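Local coordinates for protein dihydropteroate synthase (Anaplasma phagocytophilum, PDB 6UCZ) that probably joins a dihydropterin pyrophosphate to 4-aminobenzoate in folate biosynthesis, with a pterin monophosphate bound in its pocket, at residues S217-I220 with A221-G225; I283-K286 with I287-L291. All blocks are in the same frame, centred on the assembly; numbering follows the deposited sequence. Where two conformers were deposited one is given.

Interaction 1: S217-I220 with A221-G225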
loop_
_atom_site.group_PDB
_atom_site.type_symbol
_atom_site.label_atom_id
_atom_site.label_comp_id
_atom_site.label_asym_id
_atom_site.label_seq_id
_atom_site.Cartn_x
_atom_site.Cartn_y
_atom_site.Cartn_z
ATOM N N SER A 217 0.560 -3.542 -15.623
ATOM C CA SER A 217 0.387 -2.580 -14.536
ATOM C C SER A 217 -0.209 -1.274 -15.038
ATOM O O SER A 217 -1.037 -0.665 -14.352
ATOM C CB SER A 217 1.715 -2.315 -13.830
ATOM O OG SER A 217 2.103 -3.444 -13.059
ATOM N N TRP A 218 0.192 -0.824 -16.234
ATOM C CA TRP A 218 -0.445 0.362 -16.807
ATOM C C TRP A 218 -1.907 0.093 -17.138
ATOM O O TRP A 218 -2.767 0.956 -16.920
ATOM C CB TRP A 218 0.317 0.839 -18.062
ATOM C CG TRP A 218 1.551 1.580 -17.696
ATOM C CD1 TRP A 218 2.838 1.112 -17.702
ATOM C CD2 TRP A 218 1.611 2.922 -17.222
ATOM N NE1 TRP A 218 3.693 2.086 -17.248
ATOM C CE2 TRP A 218 2.965 3.208 -16.946
ATOM C CE3 TRP A 218 0.646 3.914 -16.987
ATOM C CZ2 TRP A 218 3.380 4.447 -16.462
ATOM C CZ3 TRP A 218 1.062 5.145 -16.502
ATOM C CH2 TRP A 218 2.413 5.401 -16.247
ATOM N N TYR A 219 -2.201 -1.091 -17.687
ATOM C CA TYR A 219 -3.586 -1.442 -18.000
ATOM C C TYR A 219 -4.468 -1.360 -16.760
ATOM O O TYR A 219 -5.591 -0.845 -16.819
ATOM C CB TYR A 219 -3.648 -2.844 -18.617
ATOM C CG TYR A 219 -5.049 -3.289 -18.996
ATOM C CD1 TYR A 219 -5.880 -3.921 -18.073
ATOM C CD2 TYR A 219 -5.544 -3.060 -20.273
ATOM C CE1 TYR A 219 -7.172 -4.325 -18.425
ATOM C CE2 TYR A 219 -6.824 -3.461 -20.636
ATOM C CZ TYR A 219 -7.633 -4.090 -19.707
ATOM O OH TYR A 219 -8.902 -4.483 -20.074
ATOM N N ILE A 220 -3.980 -1.876 -15.631
ATOM C CA ILE A 220 -4.756 -1.851 -14.393
ATOM C C ILE A 220 -4.973 -0.413 -13.929
ATOM O O ILE A 220 -6.090 -0.011 -13.579
ATOM C CB ILE A 220 -4.044 -2.672 -13.303
ATOM C CG1 ILE A 220 -3.933 -4.156 -13.701
ATOM C CG2 ILE A 220 -4.751 -2.482 -11.954
ATOM C CD1 ILE A 220 -5.255 -4.799 -13.998
ATOM N N ALA A 221 -3.896 0.372 -13.881
ATOM C CA ALA A 221 -4.016 1.779 -13.503
ATOM C C ALA A 221 -5.033 2.494 -14.389
ATOM O O ALA A 221 -5.928 3.189 -13.891
ATOM C CB ALA A 221 -2.646 2.461 -13.586
ATOM N N LYS A 222 -4.938 2.297 -15.712
ATOM C CA LYS A 222 -5.864 2.973 -16.619
ATOM C C LYS A 222 -7.303 2.585 -16.327
ATOM O O LYS A 222 -8.215 3.408 -16.474
ATOM C CB LYS A 222 -5.514 2.651 -18.077
ATOM C CG LYS A 222 -6.676 2.802 -19.048
ATOM C CD LYS A 222 -6.277 2.532 -20.494
ATOM C CE LYS A 222 -5.829 1.090 -20.707
ATOM N NZ LYS A 222 -5.605 0.778 -22.157
ATOM N N ASN A 223 -7.528 1.343 -15.900
ATOM C CA ASN A 223 -8.874 0.832 -15.685
ATOM C C ASN A 223 -9.209 0.705 -14.201
ATOM O O ASN A 223 -10.043 -0.118 -13.817
ATOM C CB ASN A 223 -9.051 -0.510 -16.398
ATOM C CG ASN A 223 -9.140 -0.361 -17.909
ATOM O OD1 ASN A 223 -8.215 -0.703 -18.651
ATOM N ND2 ASN A 223 -10.261 0.157 -18.367
ATOM N N ILE A 224 -8.589 1.538 -13.357
ATOM C CA ILE A 224 -8.775 1.421 -11.916
ATOM C C ILE A 224 -10.229 1.660 -11.520
ATOM O O ILE A 224 -10.671 1.194 -10.465
ATOM C CB ILE A 224 -7.814 2.389 -11.178
ATOM C CG1 ILE A 224 -7.673 1.989 -9.707
ATOM C CG2 ILE A 224 -8.288 3.846 -11.304
ATOM C CD1 ILE A 224 -6.941 0.668 -9.508
ATOM N N GLY A 225 -10.989 2.381 -12.349
ATOM C CA GLY A 225 -12.405 2.582 -12.080
ATOM C C GLY A 225 -13.202 1.292 -11.999
ATOM O O GLY A 225 -14.209 1.229 -11.288
#
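Y219 and N223 meet one helical turn apart. One end of the N223 side-chain amide sits over a face of the Y219 ring, with the two planes 46° apart. The ring reaches this place because Y219 CG is anti to the backbone N (chi1 -179°). K222 adds an aliphatic contact: its CE is 4.2 Å from Y219 CD2, approaching the ring obliquely. The lysine chain gets there by a bend at chi3 (64°).

Backbone bonds hold the turn. A221 N donates to S217 O at 3.1 Å and K222 N to W218 O at 2.8 Å. Both are nearly straight at the hydrogen. At N223 the pattern slackens. Its N bonds Y219 O at 3.1 Å and makes a weak second bond to I220 O. N223 leaves helical geometry here, so helix 214-222 ends. This helix belongs to the connection between strands 202-205 and 235-236 in the TIM barrel of the pterin-binding enzymes.

I220 is buried against L178 and I181 of helix 174-194, and Y219 touches P174 and E175 at the start of the same helix. The W218 ring meets F244 edge-to-face, and its NE1 bonds M243 O. S217 OG takes a hydrogen bond from G209 N, next in the chain to F210 of the pterin pocket.

Interaction 2: I283-K286 with I287-L291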
loop_
_atom_site.group_PDB
_atom_site.type_symbol
_atom_site.label_atom_id
_atom_site.label_comp_id
_atom_site.label_asym_id
_atom_site.label_seq_id
_atom_site.Cartn_x
_atom_site.Cartn_y
_atom_site.Cartn_z
ATOM N N ILE A 283 0.817 18.017 -4.654
ATOM C CA ILE A 283 0.609 18.839 -5.846
ATOM C C ILE A 283 -0.279 18.115 -6.849
ATOM O O ILE A 283 -1.190 18.718 -7.434
ATOM C CB ILE A 283 1.966 19.235 -6.456
ATOM C CG1 ILE A 283 2.713 20.125 -5.456
ATOM C CG2 ILE A 283 1.780 19.957 -7.835
ATOM C CD1 ILE A 283 4.153 20.415 -5.827
ATOM N N SER A 284 -0.061 16.802 -7.033
ATOM C CA SER A 284 -0.878 16.063 -7.989
ATOM C C SER A 284 -2.347 16.064 -7.578
ATOM O O SER A 284 -3.231 16.152 -8.438
ATOM C CB SER A 284 -0.358 14.628 -8.153
ATOM O OG SER A 284 -0.867 13.769 -7.155
ATOM N N ILE A 285 -2.629 15.987 -6.276
ATOM C CA ILE A 285 -4.018 15.924 -5.834
ATOM C C ILE A 285 -4.676 17.285 -5.952
ATOM O O ILE A 285 -5.847 17.390 -6.332
ATOM C CB ILE A 285 -4.100 15.366 -4.398
ATOM C CG1 ILE A 285 -3.705 13.880 -4.375
ATOM C CG2 ILE A 285 -5.488 15.549 -3.829
ATOM C CD1 ILE A 285 -3.395 13.370 -2.954
ATOM N N LYS A 286 -3.940 18.349 -5.629
ATOM C CA LYS A 286 -4.469 19.696 -5.802
ATOM C C LYS A 286 -4.805 19.979 -7.260
ATOM O O LYS A 286 -5.802 20.648 -7.555
ATOM C CB LYS A 286 -3.472 20.720 -5.263
ATOM C CG LYS A 286 -3.450 20.786 -3.718
ATOM C CD LYS A 286 -2.211 21.491 -3.185
ATOM C CE LYS A 286 -2.071 21.290 -1.678
ATOM N NZ LYS A 286 -3.336 21.628 -0.975
ATOM N N ILE A 287 -3.975 19.494 -8.187
ATOM C CA ILE A 287 -4.267 19.685 -9.605
ATOM C C ILE A 287 -5.518 18.914 -9.989
ATOM O O ILE A 287 -6.397 19.442 -10.678
ATOM C CB ILE A 287 -3.043 19.294 -10.458
ATOM C CG1 ILE A 287 -1.960 20.374 -10.338
ATOM C CG2 ILE A 287 -3.422 19.087 -11.937
ATOM C CD1 ILE A 287 -0.706 20.042 -11.136
ATOM N N ALA A 288 -5.636 17.661 -9.526
ATOM C CA ALA A 288 -6.852 16.895 -9.779
ATOM C C ALA A 288 -8.081 17.625 -9.258
ATOM O O ALA A 288 -9.125 17.648 -9.924
ATOM C CB ALA A 288 -6.751 15.503 -9.138
ATOM N N ASN A 289 -7.976 18.224 -8.063
ATOM C CA ASN A 289 -9.093 18.984 -7.504
ATOM C C ASN A 289 -9.483 20.152 -8.400
ATOM O O ASN A 289 -10.668 20.495 -8.506
ATOM C CB ASN A 289 -8.739 19.484 -6.104
ATOM C CG ASN A 289 -9.056 18.451 -5.032
ATOM O OD1 ASN A 289 -10.108 17.814 -5.066
ATOM N ND2 ASN A 289 -8.133 18.268 -4.090
ATOM N N LEU A 290 -8.502 20.801 -9.027
ATOM C CA LEU A 290 -8.810 21.936 -9.896
ATOM C C LEU A 290 -9.385 21.506 -11.235
ATOM O O LEU A 290 -9.922 22.347 -11.962
ATOM C CB LEU A 290 -7.565 22.798 -10.103
ATOM C CG LEU A 290 -7.125 23.582 -8.869
ATOM C CD1 LEU A 290 -5.683 24.046 -8.979
ATOM C CD2 LEU A 290 -8.033 24.793 -8.695
ATOM N N LEU A 291 -9.345 20.216 -11.546
ATOM C CA LEU A 291 -9.886 19.681 -12.787
ATOM C C LEU A 291 -11.279 19.098 -12.597
ATOM O O LEU A 291 -11.836 18.530 -13.543
ATOM C CB LEU A 291 -8.937 18.627 -13.372
ATOM C CG LEU A 291 -7.601 19.263 -13.781
ATOM C CD1 LEU A 291 -6.593 18.196 -14.192
ATOM C CD2 LEU A 291 -7.816 20.313 -14.895
#
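I283 and I287 touch along the exposed side of helix 278-290, one turn apart. Their side chains cross at a slant. I283 reaches out with its CG2 branch and I287 with the end of its longer branch, so that CG2 of I283 is 4.1 Å from CD1 of I287. The torsions explain this choice of branches. In I283, CG2 is anti to the backbone N. In I287, CG1 stands beside its own N (chi1 -74°) and the chain then runs straight on to CD1. I287 CG1 also passes 3.4 Å from I283 O, so the isoleucine leans on the carbonyl of the preceding turn.

I285 and N289 are arranged differently. Their side chains lie side by side and point the same way. N289 turns its amide nitrogen back towards I285, with ND2 3.8 Å from I285 CG2. The other end of the amide is used too: N289 OD1 accepts a hydrogen bond from V28 N, which joins the helix to the start of the modelled chain. L290 lies close to the preceding turn: its CG is 3.5 Å from K286 O.

A288 is buried and packs on A266 of helix 255-267.

The backbone beneath is regular. I287 N bonds I283 O at 3.0 Å, and N289 N bonds I285 O at 2.9 Å. The last of the series, L290 N to K286 O, is more bent, with 144° at the hydrogen. Beyond it L291 N turns to A288 O, three residues back. The I283-I287 and I285-N289 pairs are the i to i+4 side-chain packing of an alpha-helix, here the one that follows strand 272-275 of the TIM barrel.

How the interactions relate
Going from the N terminus, five strands and helix 174-194 precede strand 202-205. Interaction 1 then follows on the helix pair 214-222 and 224-228. The chain next passes through strand 235-236, helix 255-267 and strand 272-275. Interaction 2 comes last, on helix 278-290. Each is a local contact within one continuous run, so neither closes a long loop. They are in series and neither nest nor cross. The centres of interactions 1 and 2 are about 19 Å apart. The nearest atoms of interactions 1 and 2 are about 12 Å apart, so the two do not touch. Interaction 1 packs on helix 174-194. Interaction 2 packs on helix 255-267.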